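PDB 6N6Q: cytochrome P450 (CYP102L1) from Mycobacterium phage Adler, which binds heme and probably works as a heme-thiolate monooxygenase of the cytochrome P450 family. Local coordinates for residues A301-A306 with K392-S397; R329-V334 with E428-L433; K410-G415 with F424-M429. All blocks are in the same frame, centred on the assembly; numbering follows the deposited sequence.

Interaction 1. Residues A301-A306 with K392-S397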
loop_
_atom_site.group_PDB
_atom_site.type_symbol
_atom_site.label_atom_id
_atom_site.label_comp_id
_atom_site.label_asym_id
_atom_site.label_seq_id
_atom_site.Cartn_x
_atom_site.Cartn_y
_atom_site.Cartn_z
ATOM N N ALA A 301 23.397 1.770 1.073
ATOM C CA ALA A 301 23.310 2.643 -0.092
ATOM C C ALA A 301 24.431 2.355 -1.080
ATOM O O ALA A 301 24.229 2.425 -2.297
ATOM C CB ALA A 301 23.347 4.106 0.344
ATOM N N ALA A 302 25.622 2.027 -0.574
ATOM C CA ALA A 302 26.741 1.719 -1.458
ATOM C C ALA A 302 26.504 0.415 -2.211
ATOM O O ALA A 302 26.730 0.337 -3.424
ATOM C CB ALA A 302 28.042 1.650 -0.655
ATOM N N GLN A 303 26.043 -0.621 -1.507
ATOM C CA GLN A 303 25.827 -1.910 -2.155
ATOM C C GLN A 303 24.679 -1.843 -3.157
ATOM O O GLN A 303 24.728 -2.488 -4.211
ATOM C CB GLN A 303 25.570 -2.990 -1.103
ATOM C CG GLN A 303 25.494 -4.395 -1.671
ATOM C CD GLN A 303 25.549 -5.470 -0.601
ATOM O OE1 GLN A 303 25.778 -5.183 0.575
ATOM N NE2 GLN A 303 25.339 -6.720 -1.007
ATOM N N ALA A 304 23.641 -1.061 -2.852
ATOM C CA ALA A 304 22.534 -0.913 -3.792
ATOM C C ALA A 304 22.934 -0.050 -4.983
ATOM O O ALA A 304 22.602 -0.372 -6.130
ATOM C CB ALA A 304 21.316 -0.324 -3.082
ATOM N N ARG A 305 23.653 1.048 -4.731
ATOM C CA ARG A 305 24.105 1.896 -5.828
ATOM C C ARG A 305 25.082 1.161 -6.735
ATOM O O ARG A 305 25.162 1.460 -7.931
ATOM C CB ARG A 305 24.742 3.174 -5.282
ATOM C CG ARG A 305 24.667 4.361 -6.226
ATOM C CD ARG A 305 25.227 5.623 -5.585
ATOM N NE ARG A 305 24.559 5.955 -4.329
ATOM C CZ ARG A 305 23.432 6.656 -4.240
ATOM N NH1 ARG A 305 22.837 7.098 -5.338
ATOM N NH2 ARG A 305 22.899 6.911 -3.052
ATOM N N ALA A 306 25.826 0.194 -6.191
ATOM C CA ALA A 306 26.726 -0.597 -7.024
ATOM C C ALA A 306 25.962 -1.597 -7.881
ATOM O O ALA A 306 26.389 -1.908 -8.999
ATOM C CB ALA A 306 27.754 -1.320 -6.155
ATOM N N LYS A 392 18.662 -4.269 8.205
ATOM C CA LYS A 392 19.696 -5.133 7.636
ATOM C C LYS A 392 19.092 -5.887 6.458
ATOM O O LYS A 392 18.408 -6.905 6.651
ATOM C CB LYS A 392 20.255 -6.098 8.678
ATOM C CG LYS A 392 20.730 -5.429 9.959
ATOM C CD LYS A 392 21.232 -6.442 10.979
ATOM C CE LYS A 392 22.569 -7.034 10.567
ATOM N NZ LYS A 392 23.173 -7.837 11.667
ATOM N N PRO A 393 19.316 -5.417 5.227
ATOM C CA PRO A 393 18.695 -6.077 4.065
ATOM C C PRO A 393 19.103 -7.528 3.891
ATOM O O PRO A 393 18.281 -8.337 3.444
ATOM C CB PRO A 393 19.166 -5.216 2.883
ATOM C CG PRO A 393 19.490 -3.887 3.485
ATOM C CD PRO A 393 20.031 -4.186 4.853
ATOM N N GLU A 394 20.345 -7.884 4.233
ATOM C CA GLU A 394 20.800 -9.259 4.061
ATOM C C GLU A 394 19.995 -10.244 4.900
ATOM O O GLU A 394 20.027 -11.449 4.627
ATOM C CB GLU A 394 22.288 -9.374 4.404
ATOM C CG GLU A 394 23.227 -8.763 3.369
ATOM C CD GLU A 394 23.542 -7.300 3.637
ATOM O OE1 GLU A 394 22.764 -6.638 4.362
ATOM O OE2 GLU A 394 24.576 -6.815 3.125
ATOM N N ARG A 395 19.274 -9.754 5.910
ATOM C CA ARG A 395 18.427 -10.619 6.724
ATOM C C ARG A 395 17.335 -11.285 5.898
ATOM O O ARG A 395 16.978 -12.440 6.160
ATOM C CB ARG A 395 17.804 -9.802 7.857
ATOM C CG ARG A 395 16.780 -10.542 8.694
ATOM C CD ARG A 395 15.768 -9.574 9.286
ATOM N NE ARG A 395 16.387 -8.324 9.721
ATOM C CZ ARG A 395 17.030 -8.167 10.874
ATOM N NH1 ARG A 395 17.151 -9.188 11.714
ATOM N NH2 ARG A 395 17.557 -6.991 11.187
ATOM N N MET A 396 16.802 -10.586 4.897
ATOM C CA MET A 396 15.639 -11.058 4.158
ATOM C C MET A 396 15.984 -12.050 3.053
ATOM O O MET A 396 15.129 -12.325 2.204
ATOM C CB MET A 396 14.875 -9.868 3.570
ATOM C CG MET A 396 14.385 -8.881 4.615
ATOM S SD MET A 396 13.397 -9.674 5.901
ATOM C CE MET A 396 11.996 -10.253 4.945
ATOM N N SER A 397 17.197 -12.594 3.041
ATOM C CA SER A 397 17.534 -13.622 2.070
ATOM C C SER A 397 16.868 -14.944 2.443
ATOM O O SER A 397 16.483 -15.177 3.592
ATOM C CB SER A 397 19.049 -13.806 1.980
ATOM O OG SER A 397 19.559 -14.405 3.158
#
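The amide of Gln303 and the carboxylate of Glu394 approach each other from opposite directions at the protein surface. Glu394 OE2 lies 3.3 Å from the atom modelled as Gln303 OE1. The amide is probably turned over in the model, and with its two ends exchanged this may be a hydrogen bond. The two flat groups are well away from coplanar, with 66° between the amide and carboxylate planes.

Their chains get there differently. Gln303 reaches straight off its helix: CG is anti to the backbone N (chi1 -173°), and the extended chain beyond it carries the amide outward. Glu394 starts with CG beside its own backbone N, and the bend at chi2 (90°) brings the carboxylate round to the helix. Tyr330 of helix 329-341 packs against both side chains and against Pro393.

The rest of 392-397 is tied to other parts of the chain. Residues 393-395 form a 3-10 segment, with Met396 N bonded to Pro393 O at 3.1 Å. Ser397 is the N-cap of helix 398-402: its OG accepts from Asn400 N, and also makes a weak 3.3 Å bond to Glu394 O. Arg395 pairs through NE with Glu337 and through NH1 with Asp387, both salt bridges, while Arg340 lies close by.

Glu337, Arg340 and Arg395 correspond to the Glu-Arg-Arg triad of the P450 fold, which joins the ExxR motif of the K helix (329-341) to the PERF-type segment that leads into the meander; Glu394, solvent-exposed and next in sequence to the triad arginine, meets the J helix (298-311).

Interaction 2. Residues R329-V334 with E428-L433. With HEM (protoporphyrin IX containing Fe), chain E.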
loop_
_atom_site.group_PDB
_atom_site.type_symbol
_atom_site.label_atom_id
_atom_site.label_comp_id
_atom_site.label_asym_id
_atom_site.label_seq_id
_atom_site.Cartn_x
_atom_site.Cartn_y
_atom_site.Cartn_z
ATOM N N ARG A 329 18.798 -8.099 -7.123
ATOM C CA ARG A 329 18.543 -8.877 -5.912
ATOM C C ARG A 329 18.640 -8.014 -4.660
ATOM O O ARG A 329 17.750 -8.050 -3.801
ATOM C CB ARG A 329 19.519 -10.049 -5.822
ATOM C CG ARG A 329 19.680 -10.589 -4.407
ATOM C CD ARG A 329 20.856 -11.542 -4.286
ATOM N NE ARG A 329 21.262 -11.728 -2.895
ATOM C CZ ARG A 329 20.750 -12.645 -2.080
ATOM N NH1 ARG A 329 19.804 -13.468 -2.513
ATOM N NH2 ARG A 329 21.184 -12.738 -0.829
ATOM N N TYR A 330 19.720 -7.239 -4.530
ATOM C CA TYR A 330 19.938 -6.503 -3.288
ATOM C C TYR A 330 18.911 -5.394 -3.107
ATOM O O TYR A 330 18.452 -5.147 -1.986
ATOM C CB TYR A 330 21.353 -5.931 -3.246
ATOM C CG TYR A 330 21.686 -5.297 -1.915
ATOM C CD1 TYR A 330 21.997 -6.082 -0.812
ATOM C CD2 TYR A 330 21.680 -3.918 -1.758
ATOM C CE1 TYR A 330 22.297 -5.510 0.409
ATOM C CE2 TYR A 330 21.978 -3.337 -0.539
ATOM C CZ TYR A 330 22.286 -4.139 0.540
ATOM O OH TYR A 330 22.586 -3.569 1.756
ATOM N N LEU A 331 18.536 -4.711 -4.193
ATOM C CA LEU A 331 17.509 -3.681 -4.085
ATOM C C LEU A 331 16.170 -4.277 -3.673
ATOM O O LEU A 331 15.397 -3.632 -2.957
ATOM C CB LEU A 331 17.379 -2.923 -5.406
ATOM C CG LEU A 331 16.583 -1.618 -5.344
ATOM C CD1 LEU A 331 17.103 -0.730 -4.223
ATOM C CD2 LEU A 331 16.646 -0.887 -6.676
ATOM N N ARG A 332 15.883 -5.506 -4.108
ATOM C CA ARG A 332 14.689 -6.196 -3.633
ATOM C C ARG A 332 14.789 -6.498 -2.142
ATOM O O ARG A 332 13.788 -6.433 -1.418
ATOM C CB ARG A 332 14.478 -7.480 -4.435
ATOM C CG ARG A 332 13.368 -8.381 -3.915
ATOM C CD ARG A 332 12.018 -7.673 -3.901
ATOM N NE ARG A 332 10.935 -8.607 -3.606
ATOM C CZ ARG A 332 10.226 -9.238 -4.534
ATOM N NH1 ARG A 332 10.478 -9.029 -5.820
ATOM N NH2 ARG A 332 9.263 -10.078 -4.180
ATOM N N LEU A 333 15.993 -6.822 -1.662
ATOM C CA LEU A 333 16.174 -7.066 -0.235
ATOM C C LEU A 333 16.038 -5.786 0.577
ATOM O O LEU A 333 15.682 -5.838 1.759
ATOM C CB LEU A 333 17.534 -7.716 0.025
ATOM C CG LEU A 333 17.724 -9.135 -0.511
ATOM C CD1 LEU A 333 19.062 -9.700 -0.060
ATOM C CD2 LEU A 333 16.581 -10.034 -0.070
ATOM N N VAL A 334 16.318 -4.633 -0.032
ATOM C CA VAL A 334 16.142 -3.364 0.668
ATOM C C VAL A 334 14.661 -3.082 0.885
ATOM O O VAL A 334 14.238 -2.689 1.979
ATOM C CB VAL A 334 16.827 -2.222 -0.104
ATOM C CG1 VAL A 334 16.560 -0.885 0.570
ATOM C CG2 VAL A 334 18.322 -2.473 -0.210
ATOM N N GLU A 428 7.036 -1.570 -9.430
ATOM C CA GLU A 428 7.176 -0.117 -9.445
ATOM C C GLU A 428 8.113 0.378 -8.350
ATOM O O GLU A 428 8.770 1.409 -8.522
ATOM C CB GLU A 428 5.808 0.554 -9.307
ATOM C CG GLU A 428 5.102 0.273 -7.993
ATOM C CD GLU A 428 3.967 1.241 -7.719
ATOM O OE1 GLU A 428 4.143 2.453 -7.969
ATOM O OE2 GLU A 428 2.899 0.789 -7.255
ATOM N N MET A 429 8.187 -0.333 -7.222
ATOM C CA MET A 429 9.055 0.110 -6.136
ATOM C C MET A 429 10.527 -0.043 -6.493
ATOM O O MET A 429 11.352 0.775 -6.072
ATOM C CB MET A 429 8.734 -0.659 -4.854
ATOM C CG MET A 429 7.417 -0.263 -4.199
ATOM S SD MET A 429 7.152 -1.041 -2.593
ATOM C CE MET A 429 7.084 -2.773 -3.047
ATOM N N VAL A 430 10.875 -1.070 -7.271
ATOM C CA VAL A 430 12.269 -1.277 -7.646
ATOM C C VAL A 430 12.697 -0.275 -8.713
ATOM O O VAL A 430 13.769 0.331 -8.615
ATOM C CB VAL A 430 12.493 -2.728 -8.110
ATOM C CG1 VAL A 430 13.924 -2.911 -8.597
ATOM C CG2 VAL A 430 12.194 -3.697 -6.980
ATOM N N ILE A 431 11.870 -0.087 -9.747
ATOM C CA ILE A 431 12.211 0.863 -10.804
ATOM C C ILE A 431 12.362 2.266 -10.231
ATOM O O ILE A 431 13.256 3.023 -10.629
ATOM C CB ILE A 431 11.156 0.830 -11.927
ATOM C CG1 ILE A 431 10.957 -0.594 -12.444
ATOM C CG2 ILE A 431 11.564 1.748 -13.066
ATOM C CD1 ILE A 431 10.063 -0.679 -13.665
ATOM N N ALA A 432 11.490 2.635 -9.289
ATOM C CA ALA A 432 11.560 3.963 -8.691
ATOM C C ALA A 432 12.848 4.139 -7.898
ATOM O O ALA A 432 13.531 5.164 -8.019
ATOM C CB ALA A 432 10.341 4.201 -7.799
ATOM N N LEU A 433 13.199 3.146 -7.079
ATOM C CA LEU A 433 14.410 3.247 -6.271
ATOM C C LEU A 433 15.662 3.135 -7.130
ATOM O O LEU A 433 16.652 3.835 -6.886
ATOM C CB LEU A 433 14.409 2.172 -5.186
ATOM C CG LEU A 433 13.523 2.457 -3.975
ATOM C CD1 LEU A 433 13.397 1.219 -3.116
ATOM C CD2 LEU A 433 14.095 3.608 -3.167
HETATM C CHA HEM E . -5.019 -5.916 -0.513
HETATM C CHB HEM E . -0.761 -4.273 1.156
HETATM C CHC HEM E . 0.114 -2.176 -3.145
HETATM C CHD HEM E . -4.439 -3.190 -4.510
HETATM C C1A HEM E . -3.939 -5.688 0.317
HETATM C C2A HEM E . -3.745 -6.205 1.660
HETATM C C3A HEM E . -2.575 -5.752 2.115
HETATM C C4A HEM E . -1.973 -4.929 1.085
HETATM C CMA HEM E . -1.977 -6.055 3.504
HETATM C CAA HEM E . -4.715 -7.114 2.443
HETATM C CBA HEM E . -5.736 -6.232 3.157
HETATM C CGA HEM E . -6.597 -7.054 4.082
HETATM O O1A HEM E . -6.318 -8.269 4.256
HETATM O O2A HEM E . -7.568 -6.490 4.648
HETATM C C1B HEM E . -0.127 -3.613 0.121
HETATM C C2B HEM E . 1.237 -3.121 0.134
HETATM C C3B HEM E . 1.484 -2.539 -1.056
HETATM C C4B HEM E . 0.277 -2.647 -1.857
HETATM C CMB HEM E . 2.180 -3.280 1.349
HETATM C CAB HEM E . 2.772 -1.850 -1.581
HETATM C CBB HEM E . 3.901 -1.691 -0.881
HETATM C C1C HEM E . -1.026 -2.284 -3.916
HETATM C C2C HEM E . -1.183 -1.863 -5.294
HETATM C C3C HEM E . -2.430 -2.133 -5.683
HETATM C C4C HEM E . -3.129 -2.746 -4.560
HETATM C CMC HEM E . -0.101 -1.203 -6.177
HETATM C CAC HEM E . -2.961 -1.817 -7.103
HETATM C CBC HEM E . -4.200 -2.119 -7.500
HETATM C C1D HEM E . -4.996 -4.024 -3.559
HETATM C C2D HEM E . -6.332 -4.592 -3.586
HETATM C C3D HEM E . -6.490 -5.342 -2.489
HETATM C C4D HEM E . -5.263 -5.282 -1.718
HETATM C CMD HEM E . -7.388 -4.367 -4.691
HETATM C CAD HEM E . -7.759 -6.138 -2.104
HETATM C CBD HEM E . -7.751 -7.498 -2.795
HETATM C CGD HEM E . -8.938 -8.314 -2.348
HETATM O O1D HEM E . -9.432 -9.147 -3.154
HETATM O O2D HEM E . -9.399 -8.131 -1.191
HETATM N NA HEM E . -2.836 -4.913 0.006
HETATM N NB HEM E . -0.678 -3.307 -1.107
HETATM N NC HEM E . -2.233 -2.816 -3.507
HETATM N ND HEM E . -4.377 -4.469 -2.403
HETATM FE FE HEM E . -2.578 -3.751 -1.701
#
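In the P450 core the K helix (329-341) packs by its first turns on the L helix (422-439), and here Leu331 makes that contact with Val430 and Leu433. Leu331 has CG anti to its own nitrogen (chi1 -166°), which carries its two methyls across to the L helix. CD2 comes within 3.7 Å of the backbone Val430 O and 3.9 Å of Val430 CG1, the two side chains lying alongside, pointing opposite ways. Leu433 CB sits against both branches, 4.1 Å from Leu331 CD1 and from Leu331 CD2. No hydrogen bond crosses the interface, so the helices are held here by apolar packing.

The same turn of the L helix reaches the heme on another side. Met429 SD touches the vinyl carbon CBB of the heme at 3.7 Å, and Glu428 OE2 lies 3.8 Å from the heme methyl CMC while hydrogen-bonded to Ser283.

Around this pair, Glu307 of helix 298-311 accepts from the backbone N atoms of Tyr330 and Leu331 at the start of helix 329-341. Helix 265-296 covers Met429 and Leu433, and Ile335, one turn further along helix 329-341, packs on Met429, Val430 and Leu433.

Interaction 3. Residues K410-G415 with F424-M429. With HEM (protoporphyrin IX containing Fe), chain E.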
loop_
_atom_site.group_PDB
_atom_site.type_symbol
_atom_site.label_atom_id
_atom_site.label_comp_id
_atom_site.label_asym_id
_atom_site.label_seq_id
_atom_site.Cartn_x
_atom_site.Cartn_y
_atom_site.Cartn_z
ATOM N N LYS A 410 4.222 -11.187 6.317
ATOM C CA LYS A 410 3.114 -11.122 5.364
ATOM C C LYS A 410 2.724 -9.669 5.117
ATOM O O LYS A 410 1.610 -9.249 5.452
ATOM C CB LYS A 410 1.917 -11.925 5.873
ATOM C CG LYS A 410 2.192 -13.403 6.072
ATOM C CD LYS A 410 2.481 -14.093 4.749
ATOM C CE LYS A 410 2.642 -15.591 4.940
ATOM N NZ LYS A 410 2.697 -16.316 3.644
ATOM N N PRO A 411 3.614 -8.874 4.512
ATOM C CA PRO A 411 3.271 -7.464 4.258
ATOM C C PRO A 411 2.151 -7.284 3.246
ATOM O O PRO A 411 1.586 -6.186 3.166
ATOM C CB PRO A 411 4.587 -6.867 3.744
ATOM C CG PRO A 411 5.309 -8.025 3.149
ATOM C CD PRO A 411 4.953 -9.214 3.998
ATOM N N PHE A 412 1.811 -8.318 2.478
ATOM C CA PHE A 412 0.746 -8.247 1.486
ATOM C C PHE A 412 -0.470 -9.084 1.873
ATOM O O PHE A 412 -1.266 -9.452 1.003
ATOM C CB PHE A 412 1.272 -8.680 0.117
ATOM C CG PHE A 412 2.356 -7.793 -0.425
ATOM C CD1 PHE A 412 2.040 -6.685 -1.196
ATOM C CD2 PHE A 412 3.689 -8.069 -0.170
ATOM C CE1 PHE A 412 3.034 -5.865 -1.697
ATOM C CE2 PHE A 412 4.688 -7.256 -0.668
ATOM C CZ PHE A 412 4.360 -6.150 -1.433
ATOM N N GLY A 413 -0.630 -9.395 3.157
ATOM C CA GLY A 413 -1.762 -10.187 3.593
ATOM C C GLY A 413 -1.584 -11.663 3.281
ATOM O O GLY A 413 -0.489 -12.141 2.961
ATOM N N VAL A 414 -2.698 -12.395 3.376
ATOM C CA VAL A 414 -2.716 -13.838 3.164
ATOM C C VAL A 414 -4.037 -14.227 2.517
ATOM O O VAL A 414 -5.020 -13.484 2.558
ATOM C CB VAL A 414 -2.530 -14.631 4.482
ATOM C CG1 VAL A 414 -1.095 -14.550 4.971
ATOM C CG2 VAL A 414 -3.493 -14.119 5.544
ATOM N N GLY A 415 -4.058 -15.414 1.922
ATOM C CA GLY A 415 -5.287 -15.987 1.422
ATOM C C GLY A 415 -5.710 -15.436 0.074
ATOM O O GLY A 415 -4.994 -14.681 -0.591
ATOM N N PHE A 424 2.580 -5.831 -8.953
ATOM C CA PHE A 424 2.609 -4.463 -9.456
ATOM C C PHE A 424 3.418 -3.564 -8.532
ATOM O O PHE A 424 4.242 -2.764 -8.991
ATOM C CB PHE A 424 1.182 -3.931 -9.615
ATOM C CG PHE A 424 1.098 -2.603 -10.321
ATOM C CD1 PHE A 424 1.282 -1.417 -9.629
ATOM C CD2 PHE A 424 0.819 -2.543 -11.676
ATOM C CE1 PHE A 424 1.201 -0.198 -10.275
ATOM C CE2 PHE A 424 0.737 -1.327 -12.329
ATOM C CZ PHE A 424 0.928 -0.154 -11.628
ATOM N N ALA A 425 3.193 -3.681 -7.221
ATOM C CA ALA A 425 3.900 -2.836 -6.265
ATOM C C ALA A 425 5.394 -3.133 -6.265
ATOM O O ALA A 425 6.220 -2.214 -6.289
ATOM C CB ALA A 425 3.312 -3.023 -4.867
ATOM N N GLN A 426 5.762 -4.415 -6.242
ATOM C CA GLN A 426 7.176 -4.770 -6.220
ATOM C C GLN A 426 7.887 -4.332 -7.494
ATOM O O GLN A 426 9.075 -3.997 -7.455
ATOM C CB GLN A 426 7.334 -6.273 -6.001
ATOM C CG GLN A 426 6.984 -6.713 -4.589
ATOM C CD GLN A 426 6.803 -8.211 -4.467
ATOM O OE1 GLN A 426 6.670 -8.915 -5.469
ATOM N NE2 GLN A 426 6.798 -8.711 -3.235
ATOM N N HIS A 427 7.180 -4.306 -8.625
ATOM C CA HIS A 427 7.805 -3.850 -9.862
ATOM C C HIS A 427 8.047 -2.347 -9.831
ATOM O O HIS A 427 9.142 -1.878 -10.159
ATOM C CB HIS A 427 6.941 -4.233 -11.064
ATOM C CG HIS A 427 7.648 -4.103 -12.377
ATOM N ND1 HIS A 427 8.701 -4.917 -12.737
ATOM C CD2 HIS A 427 7.458 -3.253 -13.414
ATOM C CE1 HIS A 427 9.127 -4.575 -13.941
ATOM N NE2 HIS A 427 8.389 -3.568 -14.373
ATOM N N GLU A 428 7.036 -1.570 -9.430
ATOM C CA GLU A 428 7.176 -0.117 -9.445
ATOM C C GLU A 428 8.113 0.378 -8.350
ATOM O O GLU A 428 8.770 1.409 -8.522
ATOM C CB GLU A 428 5.808 0.554 -9.307
ATOM C CG GLU A 428 5.102 0.273 -7.993
ATOM C CD GLU A 428 3.967 1.241 -7.719
ATOM O OE1 GLU A 428 4.143 2.453 -7.969
ATOM O OE2 GLU A 428 2.899 0.789 -7.255
ATOM N N MET A 429 8.187 -0.333 -7.222
ATOM C CA MET A 429 9.055 0.110 -6.136
ATOM C C MET A 429 10.527 -0.043 -6.493
ATOM O O MET A 429 11.352 0.775 -6.072
ATOM C CB MET A 429 8.734 -0.659 -4.854
ATOM C CG MET A 429 7.417 -0.263 -4.199
ATOM S SD MET A 429 7.152 -1.041 -2.593
ATOM C CE MET A 429 7.084 -2.773 -3.047
HETATM C CHA HEM E . -5.019 -5.916 -0.513
HETATM C CHB HEM E . -0.761 -4.273 1.156
HETATM C CHC HEM E . 0.114 -2.176 -3.145
HETATM C CHD HEM E . -4.439 -3.190 -4.510
HETATM C C1A HEM E . -3.939 -5.688 0.317
HETATM C C2A HEM E . -3.745 -6.205 1.660
HETATM C C3A HEM E . -2.575 -5.752 2.115
HETATM C C4A HEM E . -1.973 -4.929 1.085
HETATM C CMA HEM E . -1.977 -6.055 3.504
HETATM C CAA HEM E . -4.715 -7.114 2.443
HETATM C CBA HEM E . -5.736 -6.232 3.157
HETATM C CGA HEM E . -6.597 -7.054 4.082
HETATM O O1A HEM E . -6.318 -8.269 4.256
HETATM O O2A HEM E . -7.568 -6.490 4.648
HETATM C C1B HEM E . -0.127 -3.613 0.121
HETATM C C2B HEM E . 1.237 -3.121 0.134
HETATM C C3B HEM E . 1.484 -2.539 -1.056
HETATM C C4B HEM E . 0.277 -2.647 -1.857
HETATM C CMB HEM E . 2.180 -3.280 1.349
HETATM C CAB HEM E . 2.772 -1.850 -1.581
HETATM C CBB HEM E . 3.901 -1.691 -0.881
HETATM C C1C HEM E . -1.026 -2.284 -3.916
HETATM C C2C HEM E . -1.183 -1.863 -5.294
HETATM C C3C HEM E . -2.430 -2.133 -5.683
HETATM C C4C HEM E . -3.129 -2.746 -4.560
HETATM C CMC HEM E . -0.101 -1.203 -6.177
HETATM C CAC HEM E . -2.961 -1.817 -7.103
HETATM C CBC HEM E . -4.200 -2.119 -7.500
HETATM C C1D HEM E . -4.996 -4.024 -3.559
HETATM C C2D HEM E . -6.332 -4.592 -3.586
HETATM C C3D HEM E . -6.490 -5.342 -2.489
HETATM C C4D HEM E . -5.263 -5.282 -1.718
HETATM C CMD HEM E . -7.388 -4.367 -4.691
HETATM C CAD HEM E . -7.759 -6.138 -2.104
HETATM C CBD HEM E . -7.751 -7.498 -2.795
HETATM C CGD HEM E . -8.938 -8.314 -2.348
HETATM O O1D HEM E . -9.432 -9.147 -3.154
HETATM O O2D HEM E . -9.399 -8.131 -1.191
HETATM N NA HEM E . -2.836 -4.913 0.006
HETATM N NB HEM E . -0.678 -3.307 -1.107
HETATM N NC HEM E . -2.233 -2.816 -3.507
HETATM N ND HEM E . -4.377 -4.469 -2.403
HETATM FE FE HEM E . -2.578 -3.751 -1.701
#
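Phe412 overlaps pyrrole ring B of the heme with the CD1-CE1 side of its ring, meeting the porphyrin obliquely, with CE1 3.7 Å from heme C3B and CD1 3.9 Å from heme C2B. Its CG stands beside the backbone N (chi1 -63°), and from there the ring reaches toward helix 422-439. Ala425 closes in at the ring's edge, near its plane, with CB 4.3 Å from Phe412 CE1; the same methyl sits 3.5 Å from heme CAB, so it touches phenyl and vinyl group together. Gln426 reaches the CZ side of the ring, its CG 4.1 Å from Phe412 CZ, with the amide plane at 81° to the ring. Further along the porphyrin rim, Phe424 CD1 meets the heme methyl CMC at 3.7 Å.

The loop side is shaped by a type I turn from Lys410 to Gly413, closed by the bond from Gly413 N to Lys410 O. Gly413 adopts a positive phi of 77° with its backbone against the heme, its N 3.6 Å from the methyl CMA. Phe412 opens the FxxGxRxCxG heme-binding signature and shares backbone hydrogen bonding with Cys419, which by family analogy is the expected thiolate ligand of the iron. Trp106, Lys79 and Arg417 supply hydrogen bonds to the cofactor.

Between loop and helix no hydrogen bond forms, and the mainly apolar ring and methyl contacts should position this part of the porphyrin by shape.

The three contacts run inward from the surface to the heme. Interaction 1 lies about 22 Å from the chain's centre, interaction 2 about 15 Å and interaction 3 about 8 Å. Between centres, interactions 1 and 2 are about 10 Å apart, and 2 and 3 about 12 Å. The first two touch through helix 329-341, where Leu333 packs on Pro393 and Met396. Interactions 2 and 3 share Glu428 and Met429 on helix 422-439, and both reach the heme. Along the chain, the segments of interactions 1 and 2 alternate, whereas interaction 1 closes before interaction 3 opens. Helices 329-341 and 422-439 thus lead from the PERF-type segment near the surface to the cofactor.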